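Local atomic coordinates of histidine kinase (Methanosarcina mazei, PDB entry 3LI9), a protein that probably acts as a membrane-bound sensor kinase that phosphorylates protein histidine with ATP, represented here by its extracellular PDC-fold (Cache) sensor domain. Residues R41-T46 and G165-D170; A48-G51 and E57-S60; K63-L66 and Q71-G74; V75-E80 and S155-N160. All coordinates share one frame; numbering follows the deposited sequence.

In the fold
All four contacts lie in the part of the PDC fold built on the antiparallel sheet that contains strands 74-79, 148-159 and 162-172. Interaction 1 sets the end of helix 13-48 on strand 162-172. Interaction 4 bridges strands 74-79 and 148-159, that strand's two neighbours, its centre about 6 Å from that of interaction 1. Interactions 2 and 3 both use helix 55-67, their centres about 16 Å apart: 2 fixes its start to the loop after helix 13-48, 3 its end to the entry of strand 74-79. Interactions 2, 3 and 4 follow in that order along the chain, between the segments of interaction 1. Through interactions 1 and 3 both helices pack on the sheet.

Interaction 1. Residues R41-T46 and G165-D170; sequences RTLACT and GIAGVD
Leu43 and Ala44 press down on Ala167, where the long helix 13-48 lies on the antiparallel sheet of the PDC fold. Start at Leu43 CB, which already sits 4.0 Å from Ala167 CB. One bond further on, Leu43 CG makes the closest side-chain approach, 3.7 Å from Ala167 CB. Of the two branches, Leu43 CD2 keeps in touch with Ala167 CB at 3.9 Å, while CD1 turns elsewhere. The chain gets there because CG lies anti to the backbone N (chi1 179°), a torsion that swings CG and CD2 over the Ala167 methyl. Besides Ala167, Leu43 also packs on Val75 of strand 74-79 and on Ile61, Ile62 and Ile65 of helix 55-67, so it fills the seam between both helices and the sheet.

Ala44 adds a second wall. Its CB is 4.0 Å from Ala167 CB, and its backbone N is nearer still, so the Ala167 methyl rests in the notch between Leu43 and the helix backbone. Small residues on both sides allow a close fit: the CA atoms of Ala44 and Ala167 are 5.2 Å apart. The three touching residues are buried, and their side chains are apolar.

On the helix itself, Thr46 OG1 donates to Thr42 O at 2.9 Å, from the opposite face of that carbonyl's plane to the one used by Thr46 N.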
loop_
_atom_site.group_PDB
_atom_site.type_symbol
_atom_site.label_atom_id
_atom_site.label_comp_id
_atom_site.label_asym_id
_atom_site.label_seq_id
_atom_site.Cartn_x
_atom_site.Cartn_y
_atom_site.Cartn_z
ATOM N N ARG A 41 6.861 7.818 8.279
ATOM C CA ARG A 41 7.123 7.837 9.715
ATOM C C ARG A 41 8.145 8.890 10.095
ATOM O O ARG A 41 7.973 9.554 11.130
ATOM C CB ARG A 41 7.580 6.474 10.151
ATOM C CG ARG A 41 7.459 6.367 11.679
ATOM C CD ARG A 41 7.340 4.849 12.116
ATOM N NE ARG A 41 7.133 4.789 13.561
ATOM C CZ ARG A 41 8.113 4.736 14.460
ATOM N NH1 ARG A 41 9.378 4.768 14.053
ATOM N NH2 ARG A 41 7.843 4.706 15.771
ATOM N N THR A 42 9.189 9.057 9.276
ATOM C CA THR A 42 10.222 10.029 9.608
ATOM C C THR A 42 9.647 11.463 9.469
ATOM O O THR A 42 9.906 12.320 10.316
ATOM C CB THR A 42 11.396 9.858 8.704
ATOM O OG1 THR A 42 11.940 8.573 9.010
ATOM C CG2 THR A 42 12.517 10.882 9.111
ATOM N N LEU A 43 8.813 11.652 8.449
ATOM C CA LEU A 43 8.088 12.969 8.316
ATOM C C LEU A 43 7.185 13.214 9.522
ATOM O O LEU A 43 7.147 14.358 10.063
ATOM C CB LEU A 43 7.271 12.988 7.024
ATOM C CG LEU A 43 6.451 14.269 6.752
ATOM C CD1 LEU A 43 7.366 15.466 6.703
ATOM C CD2 LEU A 43 5.744 14.049 5.305
ATOM N N ALA A 44 6.497 12.178 10.011
ATOM C CA ALA A 44 5.643 12.338 11.210
ATOM C C ALA A 44 6.464 12.708 12.454
ATOM O O ALA A 44 6.057 13.677 13.176
ATOM C CB ALA A 44 4.768 11.065 11.470
ATOM N N CYS A 45 7.650 12.094 12.615
ATOM C CA CYS A 45 8.568 12.415 13.813
ATOM C C CYS A 45 8.953 13.885 13.733
ATOM O O CYS A 45 8.972 14.598 14.740
ATOM C CB CYS A 45 9.857 11.593 13.759
ATOM S SG CYS A 45 9.638 9.914 14.140
ATOM N N THR A 46 9.357 14.302 12.537
ATOM C CA THR A 46 9.825 15.649 12.332
ATOM C C THR A 46 8.688 16.619 12.637
ATOM O O THR A 46 8.902 17.602 13.353
ATOM C CB THR A 46 10.279 15.821 10.919
ATOM O OG1 THR A 46 11.323 14.837 10.702
ATOM C CG2 THR A 46 10.798 17.216 10.679
ATOM N N GLY A 165 -2.485 14.783 14.035
ATOM C CA GLY A 165 -2.649 14.693 12.561
ATOM C C GLY A 165 -1.843 13.512 12.076
ATOM O O GLY A 165 -1.465 12.607 12.828
ATOM N N ILE A 166 -1.666 13.467 10.765
ATOM C CA ILE A 166 -1.001 12.348 10.108
ATOM C C ILE A 166 0.029 12.931 9.091
ATOM O O ILE A 166 -0.089 14.090 8.568
ATOM C CB ILE A 166 -1.930 11.403 9.302
ATOM C CG1 ILE A 166 -2.608 12.211 8.181
ATOM C CG2 ILE A 166 -2.985 10.666 10.246
ATOM C CD1 ILE A 166 -3.381 11.387 7.200
ATOM N N ALA A 167 1.023 12.106 8.765
ATOM C CA ALA A 167 1.891 12.385 7.613
ATOM C C ALA A 167 1.729 11.122 6.769
ATOM O O ALA A 167 1.718 10.016 7.303
ATOM C CB ALA A 167 3.387 12.547 8.012
ATOM N N GLY A 168 1.664 11.322 5.466
ATOM C CA GLY A 168 1.439 10.175 4.602
ATOM C C GLY A 168 2.106 10.265 3.272
ATOM O O GLY A 168 2.479 11.316 2.853
ATOM N N VAL A 169 2.296 9.107 2.625
ATOM C CA VAL A 169 2.708 9.067 1.230
ATOM C C VAL A 169 1.838 8.114 0.410
ATOM O O VAL A 169 1.334 7.079 0.944
ATOM C CB VAL A 169 4.189 8.624 1.081
ATOM C CG1 VAL A 169 5.101 9.532 1.961
ATOM C CG2 VAL A 169 4.351 7.170 1.575
ATOM N N ASP A 170 1.615 8.516 -0.863
ATOM C CA ASP A 170 0.861 7.681 -1.840
ATOM C C ASP A 170 1.832 7.029 -2.770
ATOM O O ASP A 170 2.700 7.693 -3.318
ATOM C CB ASP A 170 -0.104 8.550 -2.650
ATOM C CG ASP A 170 -1.312 9.027 -1.853
ATOM O OD1 ASP A 170 -1.605 8.479 -0.781
ATOM O OD2 ASP A 170 -2.018 9.924 -2.345
#

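Interaction 2. Residues A48-G51 and E57-S60; sequences AEYG and EAMS
Tyr50 reaches across to Glu57 so that the phenol and the carboxylate meet with their planes 48° apart, neither stacked nor coplanar. The hydroxyl is the working end: Tyr50 OH donates to Glu57 OE1 at 2.6 Å, a short bond. OE1 lies at the edge of the ring, in its plane, as suits a phenolic donor. Seen from the acid the fit is less regular, because OE1 is approached on its anti side, with the hydroxyl 24° out of the carboxylate plane. Glu57 runs extended beyond CG, with CG itself anti to the backbone N (chi1 178°). Its aliphatic part therefore passes close to the same hydroxyl, and Glu57 CG is 3.2 Å from Tyr50 OH. The phenol oxygen is thus gripped by the carboxylate and flanked by the methylenes that carry it.

Here the chain turns from helix 13-48 into helix 55-67, the two helices that cover the sheet of this PDC-fold lobe. Tyr50 is the centre of an inverse gamma turn in the connecting loop, and its ring spans the gap back to the first part of the next helix. Close by, Glu57 N is bound by Asp54 OD1.

At CE2, away from the CE1 that OE1 approaches, the contact is apolar and looser. Tyr50 CE2 comes within 4.2 Å of Ala58 CB, which approaches obliquely. Unlike the exposed Glu57, Ala58 is buried, its methyl also touching Phe84 and Phe103.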
loop_
_atom_site.group_PDB
_atom_site.type_symbol
_atom_site.label_atom_id
_atom_site.label_comp_id
_atom_site.label_asym_id
_atom_site.label_seq_id
_atom_site.Cartn_x
_atom_site.Cartn_y
_atom_site.Cartn_z
ATOM N N ALA A 48 6.097 16.284 14.402
ATOM C CA ALA A 48 5.765 16.244 15.825
ATOM C C ALA A 48 6.609 17.242 16.631
ATOM O O ALA A 48 6.157 17.707 17.660
ATOM C CB ALA A 48 5.871 14.795 16.417
ATOM N N GLU A 49 7.797 17.576 16.178
ATOM C CA GLU A 49 8.713 18.506 16.844
ATOM C C GLU A 49 8.769 19.862 16.208
ATOM O O GLU A 49 9.561 20.698 16.600
ATOM C CB GLU A 49 10.144 17.921 16.910
ATOM C CG GLU A 49 10.185 16.606 17.718
ATOM C CD GLU A 49 10.028 16.783 19.198
ATOM O OE1 GLU A 49 10.139 17.932 19.745
ATOM O OE2 GLU A 49 9.764 15.775 19.863
ATOM N N TYR A 50 7.993 20.092 15.169
ATOM C CA TYR A 50 8.043 21.317 14.405
ATOM C C TYR A 50 7.239 22.467 15.031
ATOM O O TYR A 50 6.128 22.805 14.614
ATOM C CB TYR A 50 7.443 21.038 13.027
ATOM C CG TYR A 50 7.728 22.052 11.985
ATOM C CD1 TYR A 50 9.040 22.411 11.672
ATOM C CD2 TYR A 50 6.676 22.672 11.278
ATOM C CE1 TYR A 50 9.289 23.344 10.634
ATOM C CE2 TYR A 50 6.929 23.541 10.260
ATOM C CZ TYR A 50 8.217 23.875 9.942
ATOM O OH TYR A 50 8.439 24.749 8.906
ATOM N N GLY A 51 7.900 23.197 15.902
ATOM C CA GLY A 51 7.231 24.355 16.563
ATOM C C GLY A 51 7.326 25.639 15.761
ATOM O O GLY A 51 6.738 26.627 16.174
ATOM N N GLU A 57 6.795 26.625 4.669
ATOM C CA GLU A 57 7.993 25.786 4.778
ATOM C C GLU A 57 7.575 24.286 4.842
ATOM O O GLU A 57 8.264 23.431 4.259
ATOM C CB GLU A 57 8.785 26.156 6.044
ATOM C CG GLU A 57 10.021 25.284 6.225
ATOM C CD GLU A 57 11.000 25.889 7.229
ATOM O OE1 GLU A 57 10.816 25.634 8.400
ATOM O OE2 GLU A 57 11.824 26.709 6.845
ATOM N N ALA A 58 6.515 23.963 5.596
ATOM C CA ALA A 58 6.092 22.579 5.667
ATOM C C ALA A 58 5.616 22.084 4.269
ATOM O O ALA A 58 5.885 20.923 3.893
ATOM C CB ALA A 58 5.010 22.385 6.714
HETATM N N MSE A 59 5.015 22.985 3.485
HETATM C CA MSE A 59 4.603 22.635 2.113
HETATM C C MSE A 59 5.904 22.394 1.284
HETATM O O MSE A 59 5.922 21.480 0.446
HETATM C CB MSE A 59 3.626 23.725 1.581
HETATM C CG MSE A 59 2.314 23.506 2.283
HETATM SE SE MSE A 59 1.024 24.851 1.526
HETATM C CE MSE A 59 1.505 26.141 2.447
ATOM N N SER A 60 6.940 23.224 1.511
ATOM C CA SER A 60 8.181 23.040 0.768
ATOM C C SER A 60 8.826 21.685 1.113
ATOM O O SER A 60 9.474 21.030 0.235
ATOM C CB SER A 60 9.159 24.128 1.129
ATOM O OG SER A 60 8.698 25.281 0.441
#

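Interaction 3. Residues K63-L66 and Q71-G74; sequences KRIL and QLIG
Leu66, on the last part of helix 55-67, packs against Leu72, Ile73 and Gly74, where the chain enters strand 74-79 of the PDC-fold sheet. Two successive residues there, Ile73 and Gly74, sit opposite a single one, Asp170 of strand 162-172, with their backbones bonded to it, which makes a classic beta bulge.

The main contact is a methyl against backbone. With CG anti to its own N (chi1 173°), Leu66 carries CD1 over the peptides that follow Leu72 and Ile73. Leu66 CD1 is 3.6 Å from Leu72 O, and stands equally near Ile73 C and Gly74 N.

Side chain against side chain is slighter. Leu66 CD1 lies 4.0 Å from Leu72 CB, and Ile65 CG2 brushes Leu72 CD1 at 4.4 Å. Leu72 itself points toward the helix, and its side chain also touches Val169 and Val171 of strand 162-172 and Asn36 of helix 13-48. It is therefore wedged between both helices and the sheet.

The polar link is made by solvent: one water lies 2.8 Å from both Leu66 O and Leu72 O and bridges them.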
loop_
_atom_site.group_PDB
_atom_site.type_symbol
_atom_site.label_atom_id
_atom_site.label_comp_id
_atom_site.label_asym_id
_atom_site.label_seq_id
_atom_site.Cartn_x
_atom_site.Cartn_y
_atom_site.Cartn_z
ATOM N N LYS A 63 6.979 18.826 -0.580
ATOM C CA LYS A 63 7.265 18.895 -2.033
ATOM C C LYS A 63 8.639 18.353 -2.348
ATOM O O LYS A 63 8.803 17.608 -3.344
ATOM C CB LYS A 63 7.159 20.336 -2.525
ATOM C CG LYS A 63 7.294 20.456 -4.055
ATOM C CD LYS A 63 7.021 21.876 -4.588
ATOM C CE LYS A 63 5.618 22.296 -4.257
ATOM N NZ LYS A 63 5.469 23.763 -4.526
ATOM N N ARG A 64 9.603 18.670 -1.478
ATOM C CA ARG A 64 10.977 18.141 -1.670
ATOM C C ARG A 64 10.977 16.609 -1.534
ATOM O O ARG A 64 11.616 15.897 -2.315
ATOM C CB ARG A 64 11.972 18.842 -0.723
ATOM C CG ARG A 64 13.407 18.343 -0.874
ATOM C CD ARG A 64 13.882 18.771 -2.296
ATOM N NE ARG A 64 15.370 18.543 -2.448
ATOM C CZ ARG A 64 16.278 19.459 -2.054
ATOM N NH1 ARG A 64 15.909 20.581 -1.529
ATOM N NH2 ARG A 64 17.574 19.231 -2.283
ATOM N N ILE A 65 10.275 16.093 -0.507
ATOM C CA ILE A 65 10.283 14.643 -0.302
ATOM C C ILE A 65 9.620 13.991 -1.538
ATOM O O ILE A 65 10.050 12.938 -1.999
ATOM C CB ILE A 65 9.481 14.326 0.990
ATOM C CG1 ILE A 65 10.293 14.782 2.211
ATOM C CG2 ILE A 65 9.194 12.767 1.091
ATOM C CD1 ILE A 65 9.526 14.647 3.527
ATOM N N LEU A 66 8.552 14.560 -2.099
ATOM C CA LEU A 66 7.939 13.975 -3.297
ATOM C C LEU A 66 8.931 13.966 -4.473
ATOM O O LEU A 66 9.126 12.946 -5.108
ATOM C CB LEU A 66 6.666 14.771 -3.655
ATOM C CG LEU A 66 6.051 14.333 -4.992
ATOM C CD1 LEU A 66 5.495 12.897 -4.759
ATOM C CD2 LEU A 66 4.904 15.281 -5.291
ATOM N N GLN A 71 9.282 7.118 -6.725
ATOM C CA GLN A 71 8.365 5.966 -6.465
ATOM C C GLN A 71 7.098 6.447 -5.792
ATOM O O GLN A 71 6.180 5.626 -5.547
ATOM C CB GLN A 71 9.042 4.836 -5.660
ATOM C CG GLN A 71 9.089 5.062 -4.110
ATOM C CD GLN A 71 10.196 6.055 -3.693
ATOM O OE1 GLN A 71 10.894 6.689 -4.545
ATOM N NE2 GLN A 71 10.351 6.212 -2.373
ATOM N N LEU A 72 7.100 7.726 -5.343
ATOM C CA LEU A 72 5.876 8.323 -4.711
ATOM C C LEU A 72 5.132 9.185 -5.698
ATOM O O LEU A 72 5.737 9.806 -6.593
ATOM C CB LEU A 72 6.235 9.198 -3.504
ATOM C CG LEU A 72 7.081 8.526 -2.391
ATOM C CD1 LEU A 72 7.346 9.488 -1.252
ATOM C CD2 LEU A 72 6.382 7.226 -1.849
ATOM N N ILE A 73 3.790 9.267 -5.538
ATOM C CA ILE A 73 3.016 10.181 -6.325
ATOM C C ILE A 73 2.355 11.303 -5.470
ATOM O O ILE A 73 1.836 12.258 -6.005
ATOM C CB ILE A 73 1.939 9.406 -7.155
ATOM C CG1 ILE A 73 1.420 10.259 -8.304
ATOM C CG2 ILE A 73 0.761 8.913 -6.232
ATOM C CD1 ILE A 73 0.704 9.373 -9.421
ATOM N N GLY A 74 2.389 11.143 -4.158
ATOM C CA GLY A 74 1.843 12.138 -3.291
ATOM C C GLY A 74 2.565 12.080 -1.951
ATOM O O GLY A 74 2.988 11.025 -1.483
HETATM O O HOH W 1 7.797 11.647 -7.176
#

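Interaction 4. Residues V75-E80 and S155-N160; sequences VYLGYE and SPIFKN
Tyr79 and Ile157 form the tight part of this contact, their side chains crossing at about a right angle. Ile157 CD1 settles by the hydroxyl end of the ring: it is 3.7 Å from both Tyr79 OH and Tyr79 CZ, while CE1 and CE2 stand back about equally at 4.1 Å. The isoleucine reaches that spot with CG1 anti to its carbonyl carbon (chi1 -64°), sending the ethyl branch toward strand 74-79, across strand 162-172. Leu77 CD2 touches Ile157 CD1 at 4.3 Å, from a different direction than the phenol. Further round, Phe84 meets the Tyr79 ring edge-to-face, and Met47 of helix 13-48 packs on it.

Toward Lys159, which is partly exposed, the fit becomes looser and wetter. Lys159 NZ comes only within 4.4 Å of Tyr79 CE2, approaching obliquely, and the link between the two residues is a water. That water lies 2.5 Å from Tyr79 OH and accepts from Lys159 NZ at 3.3 Å, as a longer second partner: the main hydrogen bond of NZ is to Ala83 O.

The strand axes come no nearer than 8.8 Å because strand 162-172 lies between them, pairing antiparallel with each. Two strands apart, they diverge by 48°, as sheet twist would produce. Side chains thus meet across a central strand, on the helix-covered face of the curved antiparallel sheet of a PDC (Cache) sensor domain.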
loop_
_atom_site.group_PDB
_atom_site.type_symbol
_atom_site.label_atom_id
_atom_site.label_comp_id
_atom_site.label_asym_id
_atom_site.label_seq_id
_atom_site.Cartn_x
_atom_site.Cartn_y
_atom_site.Cartn_z
ATOM N N VAL A 75 2.666 13.235 -1.323
ATOM C CA VAL A 75 3.159 13.321 0.058
ATOM C C VAL A 75 2.269 14.386 0.718
ATOM O O VAL A 75 1.931 15.422 0.128
ATOM C CB VAL A 75 4.640 13.827 0.138
ATOM C CG1 VAL A 75 5.169 13.921 1.647
ATOM C CG2 VAL A 75 5.564 12.907 -0.654
ATOM N N TYR A 76 1.863 14.078 1.959
ATOM C CA TYR A 76 0.859 14.952 2.557
ATOM C C TYR A 76 0.944 15.022 4.067
ATOM O O TYR A 76 1.491 14.129 4.729
ATOM C CB TYR A 76 -0.537 14.578 2.087
ATOM C CG TYR A 76 -0.904 13.105 2.278
ATOM C CD1 TYR A 76 -1.450 12.679 3.463
ATOM C CD2 TYR A 76 -0.567 12.144 1.293
ATOM C CE1 TYR A 76 -1.785 11.308 3.678
ATOM C CE2 TYR A 76 -0.869 10.815 1.488
ATOM C CZ TYR A 76 -1.476 10.409 2.664
ATOM O OH TYR A 76 -1.772 9.077 2.786
ATOM N N LEU A 77 0.294 16.075 4.620
ATOM C CA LEU A 77 0.147 16.198 6.057
ATOM C C LEU A 77 -1.356 16.542 6.255
ATOM O O LEU A 77 -1.979 17.222 5.382
ATOM C CB LEU A 77 0.953 17.423 6.535
ATOM C CG LEU A 77 2.472 17.233 6.371
ATOM C CD1 LEU A 77 3.156 18.609 6.639
ATOM C CD2 LEU A 77 3.005 16.184 7.342
ATOM N N GLY A 78 -1.959 16.031 7.335
ATOM C CA GLY A 78 -3.350 16.439 7.604
ATOM C C GLY A 78 -3.429 16.618 9.135
ATOM O O GLY A 78 -3.066 15.740 9.859
ATOM N N TYR A 79 -3.855 17.800 9.599
ATOM C CA TYR A 79 -3.906 18.101 11.041
ATOM C C TYR A 79 -5.350 18.280 11.562
ATOM O O TYR A 79 -6.263 18.634 10.826
ATOM C CB TYR A 79 -3.176 19.373 11.302
ATOM C CG TYR A 79 -1.661 19.198 11.296
ATOM C CD1 TYR A 79 -0.945 19.133 10.096
ATOM C CD2 TYR A 79 -0.948 19.099 12.520
ATOM C CE1 TYR A 79 0.472 18.983 10.136
ATOM C CE2 TYR A 79 0.463 18.950 12.539
ATOM C CZ TYR A 79 1.122 18.882 11.342
ATOM O OH TYR A 79 2.534 18.822 11.368
ATOM N N GLU A 80 -5.501 17.942 12.831
ATOM C CA GLU A 80 -6.715 18.288 13.587
ATOM C C GLU A 80 -6.876 19.788 13.626
ATOM O O GLU A 80 -5.991 20.592 13.416
ATOM C CB GLU A 80 -6.545 17.757 15.033
ATOM C CG GLU A 80 -6.489 16.279 15.176
ATOM C CD GLU A 80 -7.859 15.634 14.943
ATOM O OE1 GLU A 80 -8.679 15.632 15.880
ATOM O OE2 GLU A 80 -8.106 15.117 13.850
ATOM N N SER A 155 1.213 7.811 8.948
ATOM C CA SER A 155 1.736 7.715 10.347
ATOM C C SER A 155 1.213 8.858 11.176
ATOM O O SER A 155 1.116 9.991 10.716
ATOM C CB SER A 155 3.274 7.874 10.374
ATOM O OG SER A 155 3.921 6.788 9.781
ATOM N N PRO A 156 0.788 8.546 12.416
ATOM C CA PRO A 156 0.277 9.578 13.266
ATOM C C PRO A 156 1.373 10.529 13.778
ATOM O O PRO A 156 2.479 10.085 14.085
ATOM C CB PRO A 156 -0.383 8.765 14.442
ATOM C CG PRO A 156 0.471 7.499 14.511
ATOM C CD PRO A 156 0.745 7.187 13.031
ATOM N N ILE A 157 0.997 11.804 13.940
ATOM C CA ILE A 157 1.858 12.899 14.473
ATOM C C ILE A 157 1.356 13.130 15.887
ATOM O O ILE A 157 0.171 13.479 16.074
ATOM C CB ILE A 157 1.629 14.164 13.730
ATOM C CG1 ILE A 157 2.071 13.955 12.228
ATOM C CG2 ILE A 157 2.453 15.281 14.338
ATOM C CD1 ILE A 157 1.693 15.261 11.291
ATOM N N PHE A 158 2.206 12.856 16.856
ATOM C CA PHE A 158 1.780 13.016 18.299
ATOM C C PHE A 158 2.531 14.180 18.846
ATOM O O PHE A 158 3.798 14.178 18.837
ATOM C CB PHE A 158 2.105 11.765 19.100
ATOM C CG PHE A 158 1.196 10.649 18.834
ATOM C CD1 PHE A 158 -0.049 10.628 19.480
ATOM C CD2 PHE A 158 1.557 9.575 18.025
ATOM C CE1 PHE A 158 -0.986 9.535 19.281
ATOM C CE2 PHE A 158 0.625 8.477 17.840
ATOM C CZ PHE A 158 -0.657 8.522 18.431
ATOM N N LYS A 159 1.796 15.175 19.341
ATOM C CA LYS A 159 2.378 16.411 19.932
ATOM C C LYS A 159 1.778 16.522 21.339
ATOM O O LYS A 159 0.549 16.360 21.503
ATOM C CB LYS A 159 1.945 17.641 19.119
ATOM C CG LYS A 159 2.587 17.707 17.759
ATOM C CD LYS A 159 1.910 18.768 16.841
ATOM C CE LYS A 159 2.426 20.108 17.155
ATOM N NZ LYS A 159 1.975 21.074 16.095
ATOM N N ASN A 160 2.623 16.754 22.327
ATOM C CA ASN A 160 2.202 16.840 23.730
ATOM C C ASN A 160 1.560 15.520 24.116
ATOM O O ASN A 160 0.681 15.493 24.952
ATOM C CB ASN A 160 1.278 18.065 23.940
ATOM C CG ASN A 160 1.708 19.296 23.071
ATOM O OD1 ASN A 160 2.850 19.843 23.175
ATOM N ND2 ASN A 160 0.815 19.693 22.200
HETATM O O HOH W 2 3.486 19.861 13.466
#